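Local coordinates for protein putative MAR1 (Leishmania donovani, PDB 1X9G) that is of unknown function but belongs to the isochorismatase superfamily of alpha/beta proteins and is tentatively regarded as a MAR1 ribonuclease, at residues 14-19 / 175-180; 33-38 / 143-148; 48-53 / 80-85; 110-115 / 135-140. All blocks are in the same frame, centred on the assembly; numbering follows the deposited sequence.

Contact 1: residues 14-19 / 175-180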
# COMPACT_ATOMS: atom_id res chain seq x y z
N PRO A 14 -3.59 -15.64 17.55
CA PRO A 14 -4.57 -16.55 18.14
C PRO A 14 -4.66 -16.23 19.63
O PRO A 14 -3.77 -15.53 20.14
CB PRO A 14 -3.96 -17.94 17.91
CG PRO A 14 -2.50 -17.72 17.77
CD PRO A 14 -2.27 -16.28 17.34
N HIS A 15 -5.72 -16.72 20.31
CA HIS A 15 -5.86 -16.65 21.77
C HIS A 15 -4.53 -17.02 22.45
O HIS A 15 -3.87 -17.96 22.04
CB HIS A 15 -7.03 -17.50 22.33
CG HIS A 15 -7.23 -17.31 23.80
ND1 HIS A 15 -6.74 -18.19 24.74
CD2 HIS A 15 -7.75 -16.26 24.50
CE1 HIS A 15 -6.96 -17.71 25.96
NE2 HIS A 15 -7.57 -16.54 25.84
N TYR A 16 -4.14 -16.27 23.48
CA TYR A 16 -2.84 -16.48 24.15
C TYR A 16 -2.48 -17.92 24.57
O TYR A 16 -1.28 -18.24 24.69
CB TYR A 16 -2.62 -15.54 25.35
CG TYR A 16 -3.64 -15.63 26.49
CD1 TYR A 16 -4.48 -14.54 26.76
CD2 TYR A 16 -3.73 -16.75 27.33
CE1 TYR A 16 -5.41 -14.58 27.81
CE2 TYR A 16 -4.68 -16.81 28.40
CZ TYR A 16 -5.51 -15.70 28.63
OH TYR A 16 -6.46 -15.67 29.65
N SER A 17 -3.50 -18.75 24.76
CA SER A 17 -3.32 -20.11 25.25
C SER A 17 -3.12 -21.15 24.15
O SER A 17 -2.88 -22.32 24.45
CB SER A 17 -4.52 -20.52 26.14
OG SER A 17 -5.71 -20.59 25.36
N LYS A 18 -3.25 -20.73 22.89
CA LYS A 18 -2.96 -21.59 21.74
C LYS A 18 -1.48 -21.40 21.33
O LYS A 18 -1.11 -20.39 20.73
CB LYS A 18 -3.94 -21.26 20.60
CG LYS A 18 -3.86 -22.18 19.35
CD LYS A 18 -4.82 -21.74 18.19
CE LYS A 18 -4.29 -22.14 16.77
NZ LYS A 18 -3.14 -21.30 16.17
N GLY A 19 -0.62 -22.35 21.72
CA GLY A 19 0.81 -22.31 21.37
C GLY A 19 1.66 -21.43 22.27
O GLY A 19 1.33 -21.25 23.44
N GLN A 175 -6.03 -9.02 20.66
CA GLN A 175 -6.12 -10.11 19.72
C GLN A 175 -5.81 -11.40 20.47
O GLN A 175 -6.35 -12.46 20.15
CB GLN A 175 -5.15 -9.92 18.56
CG GLN A 175 -5.59 -8.95 17.42
CD GLN A 175 -4.43 -8.67 16.47
OE1 GLN A 175 -3.76 -9.58 16.04
NE2 GLN A 175 -4.16 -7.40 16.20
N MET A 176 -4.93 -11.31 21.45
CA MET A 176 -4.58 -12.43 22.27
C MET A 176 -5.65 -12.80 23.36
O MET A 176 -5.69 -13.95 23.78
CB MET A 176 -3.21 -12.17 22.92
CG MET A 176 -2.02 -12.29 21.97
SD MET A 176 -0.44 -11.64 22.64
CE MET A 176 0.36 -13.19 23.13
N THR A 177 -6.46 -11.84 23.82
CA THR A 177 -7.54 -12.12 24.79
C THR A 177 -8.90 -12.07 24.17
O THR A 177 -9.62 -11.11 24.41
CB THR A 177 -7.64 -11.05 25.93
OG1 THR A 177 -7.02 -9.83 25.53
CG2 THR A 177 -7.00 -11.55 27.23
N LYS A 178 -9.32 -13.04 23.37
CA LYS A 178 -10.34 -12.71 22.39
C LYS A 178 -11.73 -12.20 22.90
O LYS A 178 -12.64 -11.94 22.11
CB LYS A 178 -10.44 -13.86 21.39
CG LYS A 178 -9.16 -14.09 20.54
CD LYS A 178 -9.53 -14.27 19.03
CE LYS A 178 -8.33 -14.54 18.12
NZ LYS A 178 -7.36 -13.37 18.01
N ASP A 179 -11.85 -12.00 24.23
CA ASP A 179 -13.15 -11.78 24.92
C ASP A 179 -12.99 -10.88 26.16
O ASP A 179 -12.04 -11.04 26.91
CB ASP A 179 -13.72 -13.13 25.36
CG ASP A 179 -15.25 -13.14 25.42
OD1 ASP A 179 -15.86 -12.36 26.21
OD2 ASP A 179 -15.83 -13.97 24.67
N ALA A 180 -13.91 -9.94 26.39
CA ALA A 180 -13.84 -9.07 27.58
C ALA A 180 -14.23 -9.80 28.90
O ALA A 180 -14.12 -9.22 29.98
CB ALA A 180 -14.67 -7.79 27.40
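His15 and Tyr16 close around the carbonyl of Met176, the last helical residue of helix 169-176; the type I beta turn from His15 to Lys18, in the loop before strand 21-26, packs on the C-terminal end of that helix. Carbonyls in the last helical turn lack the usual amide partner further along, and Tyr16 N supplies one: it reaches Met176 O at 2.8 Å, in the carbonyl plane and on a lone pair. His15 CD2 comes to 3.2 Å from the same oxygen. The two rings lean on each other, with His15 CE1 3.4 Å above the centre of the Tyr16 ring. Two torsions bring them together: His15 CG points opposite to its backbone N (chi1 -174°), and Tyr16 CG is tucked between N and C (chi1 59°). Ser17 OG, 2.7 Å from His15 ND1, lies in the imidazole plane, and Asp182 binds both His15 NE2 and Tyr16 OH; this fixes both aromatic groups. Lys178 runs alongside Pro14 and His15, its CE nearest to His15 N, and gives its ammonium to the carbonyls of Gln175 and Met13. Nonpolar packing completes the join: Tyr16 CB lies 4.2 Å from Met176 CB, and Thr177 CG2 meets the Tyr16 ring edge 3.5 Å from CE1.

Contact 2: residues 33-38 / 143-148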
# COMPACT_ATOMS: atom_id res chain seq x y z
N SER A 33 18.88 6.17 22.36
CA SER A 33 17.84 6.86 23.11
C SER A 33 17.50 8.27 22.63
O SER A 33 16.34 8.69 22.69
CB SER A 33 18.26 6.93 24.57
OG SER A 33 19.66 7.17 24.64
N LYS A 34 18.51 8.99 22.16
CA LYS A 34 18.37 10.38 21.73
C LYS A 34 18.19 10.51 20.23
O LYS A 34 17.69 11.54 19.76
CB LYS A 34 19.62 11.18 22.12
CG LYS A 34 20.08 11.03 23.56
CD LYS A 34 18.98 11.46 24.56
CE LYS A 34 19.60 12.12 25.80
NZ LYS A 34 20.34 13.38 25.47
N ARG A 35 18.61 9.47 19.50
CA ARG A 35 18.75 9.52 18.03
C ARG A 35 17.43 9.27 17.31
O ARG A 35 17.31 9.52 16.12
CB ARG A 35 19.86 8.57 17.52
CG ARG A 35 21.11 8.56 18.42
CD ARG A 35 22.39 8.03 17.76
NE ARG A 35 22.79 8.85 16.61
CZ ARG A 35 23.76 8.54 15.74
NH1 ARG A 35 24.47 7.41 15.89
NH2 ARG A 35 24.00 9.35 14.71
N ILE A 36 16.44 8.79 18.05
CA ILE A 36 15.16 8.36 17.49
C ILE A 36 14.03 9.08 18.20
O ILE A 36 13.89 9.01 19.42
CB ILE A 36 15.01 6.84 17.60
CG1 ILE A 36 16.01 6.18 16.66
CG2 ILE A 36 13.58 6.38 17.33
CD1 ILE A 36 16.64 5.00 17.22
N GLU A 37 13.23 9.78 17.42
CA GLU A 37 12.17 10.61 17.92
C GLU A 37 11.21 9.84 18.84
O GLU A 37 10.99 10.24 19.99
CB GLU A 37 11.44 11.25 16.73
CG GLU A 37 10.24 12.09 17.08
CD GLU A 37 10.06 13.27 16.13
OE1 GLU A 37 8.89 13.61 15.87
OE2 GLU A 37 11.08 13.85 15.65
N ASN A 38 10.68 8.72 18.37
CA ASN A 38 9.75 7.97 19.22
C ASN A 38 10.40 6.89 20.11
O ASN A 38 9.73 5.88 20.47
CB ASN A 38 8.54 7.42 18.41
CG ASN A 38 8.89 6.18 17.71
OD1 ASN A 38 10.00 6.11 17.17
ND2 ASN A 38 8.00 5.16 17.74
N GLY A 143 10.92 2.21 15.57
CA GLY A 143 11.50 3.50 15.16
C GLY A 143 12.81 3.38 14.37
O GLY A 143 13.46 2.35 14.38
N SER A 144 13.17 4.46 13.69
CA SER A 144 14.43 4.60 12.97
C SER A 144 14.92 6.01 13.25
O SER A 144 14.14 6.87 13.65
CB SER A 144 14.21 4.41 11.46
OG SER A 144 14.06 3.03 11.16
N GLN A 145 16.20 6.29 13.04
CA GLN A 145 16.65 7.70 13.13
C GLN A 145 16.01 8.61 12.10
O GLN A 145 15.61 9.72 12.45
CB GLN A 145 18.16 7.80 13.08
CG GLN A 145 18.78 7.40 14.34
CD GLN A 145 20.27 7.30 14.24
OE1 GLN A 145 20.84 6.25 14.51
NE2 GLN A 145 20.93 8.40 13.85
N LYS A 146 15.89 8.16 10.86
CA LYS A 146 15.25 8.96 9.78
C LYS A 146 13.95 8.34 9.24
O LYS A 146 13.88 7.13 9.00
CB LYS A 146 16.23 9.17 8.61
CG LYS A 146 17.60 9.72 9.00
CD LYS A 146 17.52 11.24 9.15
CE LYS A 146 18.35 11.82 10.31
NZ LYS A 146 19.78 11.55 10.18
N LYS A 147 12.95 9.20 9.03
CA LYS A 147 11.63 8.85 8.42
C LYS A 147 11.73 7.98 7.18
O LYS A 147 11.06 6.94 7.11
CB LYS A 147 10.84 10.10 8.05
CG LYS A 147 10.32 10.88 9.24
CD LYS A 147 9.62 12.23 8.82
CE LYS A 147 8.66 12.79 9.99
NZ LYS A 147 9.36 13.61 11.05
N THR A 148 12.58 8.40 6.23
CA THR A 148 12.66 7.78 4.91
C THR A 148 13.06 6.31 5.02
O THR A 148 12.50 5.46 4.37
CB THR A 148 13.58 8.60 3.95
OG1 THR A 148 13.10 9.94 3.85
CG2 THR A 148 13.61 8.02 2.53
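Two loops at the C-terminal edge of the parallel sheet meet here, one carrying Arg35 and Ile36 toward helix 39-55, the other carrying Gln145 toward helix 147-158. Gln145 slides its aliphatic part under the Arg35 backbone: its CG is 3.1 Å from Arg35 O, and its CA also directs a hydrogen at that oxygen, with CA 3.6 Å away. Further out, the Gln145 amide lies over one face of the Arg35 guanidinium, the two planes turned 43° apart, while Arg35 CB rests 3.5 Å from Gln145 CD. The bend of the arginine at chi3 (61°) turns a guanidinium face to the amide, which sits toward its rim, and the long, flexible chains of both residues suit this exposed margin.

In a fold of this kind, with parallel strands alternating with helices, the loops following the strands line the edge where isochorismatase-like hydrolases usually keep their active site, although no such role is established for the residues described here.

Deeper in, the branched Ile36 packs broadside on the opposite backbone, its CG1 3.6 Å from Ser144 C and 3.8 Å from Gln145 CG. Gly143 suits its place because it has no side chain: Asn38 OD1 can come to 3.6 Å from Gly143 CA, and Ile36 CG2 sits 4.2 Å from the same atom. The amide nitrogen of Asn38 is held by Leu142 O. Ser144 turns away from the 33-38 loop and bonds through its hydroxyl to His118, while Glu116 accepts the backbone N-H of Gln145.

Contact 3: residues 48-53 / 80-85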
# COMPACT_ATOMS: atom_id res chain seq x y z
N ARG A 48 4.87 -2.29 28.25
CA ARG A 48 3.53 -2.90 28.02
C ARG A 48 3.52 -4.40 27.78
O ARG A 48 2.77 -5.12 28.43
CB ARG A 48 2.74 -2.20 26.90
CG ARG A 48 1.38 -2.87 26.58
CD ARG A 48 0.50 -2.05 25.56
NE ARG A 48 -0.29 -1.01 26.24
CZ ARG A 48 -0.91 0.01 25.64
NH1 ARG A 48 -0.88 0.14 24.31
NH2 ARG A 48 -1.59 0.90 26.37
N LEU A 49 4.35 -4.87 26.84
CA LEU A 49 4.49 -6.31 26.55
C LEU A 49 5.21 -7.07 27.67
O LEU A 49 5.17 -8.31 27.71
CB LEU A 49 5.23 -6.53 25.20
CG LEU A 49 4.47 -6.33 23.87
CD1 LEU A 49 3.25 -7.27 23.75
CD2 LEU A 49 3.98 -4.94 23.72
N ALA A 50 5.91 -6.32 28.54
CA ALA A 50 6.68 -6.92 29.63
C ALA A 50 5.69 -7.33 30.66
O ALA A 50 5.67 -8.49 31.06
CB ALA A 50 7.72 -5.94 30.21
N ARG A 51 4.82 -6.38 31.03
CA ARG A 51 3.76 -6.61 32.02
C ARG A 51 2.75 -7.63 31.53
O ARG A 51 2.25 -8.46 32.32
CB ARG A 51 3.06 -5.30 32.38
CG ARG A 51 4.00 -4.13 32.82
CD ARG A 51 4.70 -4.38 34.13
NE ARG A 51 5.80 -5.33 34.06
CZ ARG A 51 7.02 -5.05 33.57
NH1 ARG A 51 7.25 -3.85 33.01
NH2 ARG A 51 7.99 -5.98 33.57
N LEU A 52 2.44 -7.59 30.24
CA LEU A 52 1.58 -8.58 29.61
C LEU A 52 2.10 -10.02 29.76
O LEU A 52 1.32 -10.94 30.03
CB LEU A 52 1.35 -8.25 28.11
CG LEU A 52 0.48 -9.29 27.39
CD1 LEU A 52 -0.85 -9.28 28.10
CD2 LEU A 52 0.30 -9.08 25.87
N HIS A 53 3.39 -10.21 29.53
CA HIS A 53 3.99 -11.54 29.58
C HIS A 53 3.95 -12.10 31.02
O HIS A 53 3.70 -13.29 31.20
CB HIS A 53 5.42 -11.51 29.02
CG HIS A 53 6.37 -12.46 29.68
ND1 HIS A 53 6.33 -13.82 29.47
CD2 HIS A 53 7.40 -12.24 30.54
CE1 HIS A 53 7.30 -14.40 30.16
NE2 HIS A 53 7.95 -13.47 30.83
N THR A 80 11.86 -1.93 32.66
CA THR A 80 11.88 -2.91 33.71
C THR A 80 11.52 -4.31 33.22
O THR A 80 10.37 -4.73 33.25
CB THR A 80 11.09 -2.49 34.97
OG1 THR A 80 10.21 -1.40 34.66
CG2 THR A 80 12.10 -2.04 36.09
N LEU A 81 12.56 -5.00 32.77
CA LEU A 81 12.55 -6.40 32.37
C LEU A 81 11.84 -7.33 33.34
O LEU A 81 11.93 -7.15 34.57
CB LEU A 81 14.00 -6.89 32.22
CG LEU A 81 14.89 -6.40 31.08
CD1 LEU A 81 14.01 -6.13 29.83
CD2 LEU A 81 15.73 -5.18 31.47
N PRO A 82 11.17 -8.37 32.81
CA PRO A 82 10.64 -9.44 33.66
C PRO A 82 11.80 -10.29 34.20
O PRO A 82 12.85 -10.36 33.56
CB PRO A 82 9.77 -10.26 32.70
CG PRO A 82 9.70 -9.51 31.43
CD PRO A 82 10.88 -8.61 31.39
N LYS A 83 11.61 -10.93 35.36
CA LYS A 83 12.68 -11.78 35.91
C LYS A 83 12.98 -12.95 34.99
O LYS A 83 14.12 -13.43 34.92
CB LYS A 83 12.34 -12.30 37.32
CG LYS A 83 11.84 -11.25 38.28
CD LYS A 83 12.84 -10.10 38.42
CE LYS A 83 12.31 -9.04 39.37
NZ LYS A 83 13.41 -8.53 40.24
N THR A 84 11.96 -13.40 34.26
CA THR A 84 12.11 -14.50 33.33
C THR A 84 12.87 -14.17 32.02
O THR A 84 13.14 -15.08 31.23
CB THR A 84 10.74 -15.13 33.00
OG1 THR A 84 9.76 -14.10 32.87
CG2 THR A 84 10.29 -16.09 34.12
N ALA A 85 13.23 -12.90 31.80
CA ALA A 85 13.81 -12.44 30.51
C ALA A 85 15.08 -13.17 30.01
O ALA A 85 15.99 -13.43 30.79
CB ALA A 85 14.07 -10.91 30.55
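Thr80 O is gripped by both terminal nitrogens of Arg51: NH2 binds at 2.7 Å, almost in line with the carbonyl bond and with the oxygen lying 18° out of the guanidinium plane, and NH1 adds a weak, bent bond at 3.3 Å. Bends at chi2 (-68°) and chi3 (75°) curl the Arg51 chain back across its own helix, which brings one guanidinium face against Ala50 CB, toward its rim. Glu54 forms a salt bridge with Arg51 NE and so helps to hold the arginine in place. The contact fastens helix 39-55, one of the helices packed against the sheet of this alpha/beta fold, to the loop that leads into strand 86-90, outermost in the sheet of this chain. Small and compact residues fit the middle: Ala50 CB lies 4.3 Å from Pro82 CG, and the His53 ring turns its edge to the proline, CD2 being 3.7 Å from the same CG. His53 NE2 and Thr84 OG1 share a nearly straight hydrogen bond of 2.8 Å, while ND1 is paired with Thr60 OG1, so a bond at each nitrogen fixes the imidazole's rotation. Thr84 stands in a type I turn closed by Ala85 N bonding to Pro82 O, 3.1 Å apart.

Contact 4: residues 110-115 / 135-140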
# COMPACT_ATOMS: atom_id res chain seq x y z
N ALA A 110 6.05 -14.61 16.97
CA ALA A 110 6.97 -13.64 17.50
C ALA A 110 6.36 -12.27 17.34
O ALA A 110 5.91 -11.91 16.25
CB ALA A 110 8.29 -13.71 16.78
N VAL A 111 6.33 -11.52 18.43
CA VAL A 111 5.93 -10.14 18.50
C VAL A 111 7.24 -9.36 18.62
O VAL A 111 7.95 -9.45 19.64
CB VAL A 111 5.06 -9.91 19.74
CG1 VAL A 111 4.73 -8.42 19.95
CG2 VAL A 111 3.80 -10.78 19.73
N VAL A 112 7.56 -8.59 17.58
CA VAL A 112 8.88 -7.99 17.43
C VAL A 112 8.77 -6.49 17.56
O VAL A 112 7.92 -5.88 16.95
CB VAL A 112 9.51 -8.38 16.10
CG1 VAL A 112 10.89 -7.78 15.95
CG2 VAL A 112 9.64 -9.86 16.01
N PHE A 113 9.58 -5.88 18.42
CA PHE A 113 9.45 -4.46 18.64
C PHE A 113 10.81 -3.90 18.96
O PHE A 113 11.67 -4.65 19.31
CB PHE A 113 8.42 -4.20 19.75
CG PHE A 113 8.65 -4.98 20.98
CD1 PHE A 113 9.30 -4.40 22.09
CD2 PHE A 113 8.19 -6.29 21.09
CE1 PHE A 113 9.54 -5.14 23.26
CE2 PHE A 113 8.41 -7.03 22.26
CZ PHE A 113 9.10 -6.45 23.35
N GLY A 114 11.01 -2.59 18.81
CA GLY A 114 12.30 -1.94 18.96
C GLY A 114 12.84 -1.13 17.77
O GLY A 114 12.08 -0.64 16.95
N ILE A 115 14.16 -1.10 17.65
CA ILE A 115 14.89 -0.21 16.82
C ILE A 115 16.04 -1.03 16.18
O ILE A 115 16.51 -1.94 16.80
CB ILE A 115 15.39 0.95 17.66
CG1 ILE A 115 15.44 2.20 16.79
CG2 ILE A 115 16.80 0.69 18.39
CD1 ILE A 115 14.34 3.18 17.12
N VAL A 135 4.99 -13.57 12.34
CA VAL A 135 5.46 -12.37 12.99
C VAL A 135 4.45 -11.21 13.07
O VAL A 135 3.70 -10.95 12.12
CB VAL A 135 6.98 -12.02 12.69
CG1 VAL A 135 7.62 -12.96 11.71
CG2 VAL A 135 7.20 -10.57 12.39
N PHE A 136 4.40 -10.58 14.24
CA PHE A 136 3.45 -9.52 14.57
C PHE A 136 4.20 -8.37 15.15
O PHE A 136 5.04 -8.56 16.03
CB PHE A 136 2.42 -9.99 15.59
CG PHE A 136 1.70 -11.23 15.16
CD1 PHE A 136 2.26 -12.48 15.41
CD2 PHE A 136 0.47 -11.14 14.48
CE1 PHE A 136 1.58 -13.64 14.99
CE2 PHE A 136 -0.20 -12.26 14.05
CZ PHE A 136 0.35 -13.52 14.32
N LEU A 137 3.90 -7.17 14.66
CA LEU A 137 4.76 -6.04 14.93
C LEU A 137 3.91 -4.87 15.37
O LEU A 137 3.05 -4.46 14.65
CB LEU A 137 5.58 -5.68 13.65
CG LEU A 137 6.56 -6.75 13.14
CD1 LEU A 137 6.39 -7.00 11.71
CD2 LEU A 137 8.01 -6.34 13.44
N PRO A 138 4.12 -4.36 16.59
CA PRO A 138 3.39 -3.14 16.92
C PRO A 138 4.14 -1.94 16.39
O PRO A 138 5.23 -1.64 16.93
CB PRO A 138 3.44 -3.13 18.45
CG PRO A 138 4.79 -3.78 18.77
CD PRO A 138 4.97 -4.84 17.71
N LYS A 139 3.59 -1.28 15.37
CA LYS A 139 4.22 -0.09 14.75
C LYS A 139 4.50 1.01 15.75
O LYS A 139 5.41 1.84 15.59
CB LYS A 139 3.34 0.47 13.65
CG LYS A 139 4.05 1.53 12.82
CD LYS A 139 3.18 1.97 11.64
CE LYS A 139 3.37 3.42 11.34
NZ LYS A 139 3.23 3.56 9.85
N ASP A 140 3.59 1.06 16.69
CA ASP A 140 3.70 1.56 18.02
C ASP A 140 5.08 1.62 18.69
O ASP A 140 5.47 2.63 19.29
CB ASP A 140 2.81 0.59 18.82
CG ASP A 140 1.88 1.31 19.61
OD1 ASP A 140 1.84 2.51 19.31
OD2 ASP A 140 1.22 0.78 20.51
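Backbone hydrogen bonds come first between Ala110-Val112 and Val135-Phe136, neighbouring parallel strands whose axes diverge by 34°. Phe136 N reaches Ala110 O at 2.8 Å, and Val112 N reaches Phe136 O at 3.0 Å, so the N-H and C=O of Phe136 bond to the residues on either side of its partner Val111, as in a parallel ladder. The next rung would need an N-H from residue 138, but this is a proline: Pro138 CD lies 3.2 Å from Val112 O, and the ladder stops. Weaker CA-H...O contacts support the same carbonyls, Val111 CA lying 3.1 Å from Phe136 O.

Apolar packing follows on the two faces of the sheet. Val111 and Phe136 share one face, where both touch Met13. Ala110 and Val135 share the other, where Val135 meets Val125, Leu128 and Leu129 of helix 117-130. Val112 and Leu137 run side by side in the same direction, CB to CD2 3.7 Å. Farther on, Phe113 CB rests 3.8 Å from Pro138 CG; chi1 of 50° takes the phenyl ring away from the proline. Beta-branched and aromatic residues suit such fully buried strands. Strand 109-115, helix 117-130 and strand 134-143 form the beta-alpha-beta crossover on which Rossmann-like alpha/beta folds are built.

Contact 4 is the buried core, centred about 4 Å from the centre of the chain, and relies on strand ladder bonds and apolar packing. The other three are partly buried: contact 1 joins a loop to a helix end, contact 2 two loops, contact 3 a helix to a loop. Contacts 1 and 2 lie on opposite sides of the chain's centre, their centres about 32 Å apart: the first uses one backbone hydrogen bond and ring contacts, whereas the second relies on aliphatic packing and an amide laid over a guanidinium. Contact 3 grips a loop with arginine and histidine. Leu49 and Leu52 of its helix reach contact 4 and Met176 of contact 1 respectively, and Asn38 of contact 2 lies near Asp140 of contact 4.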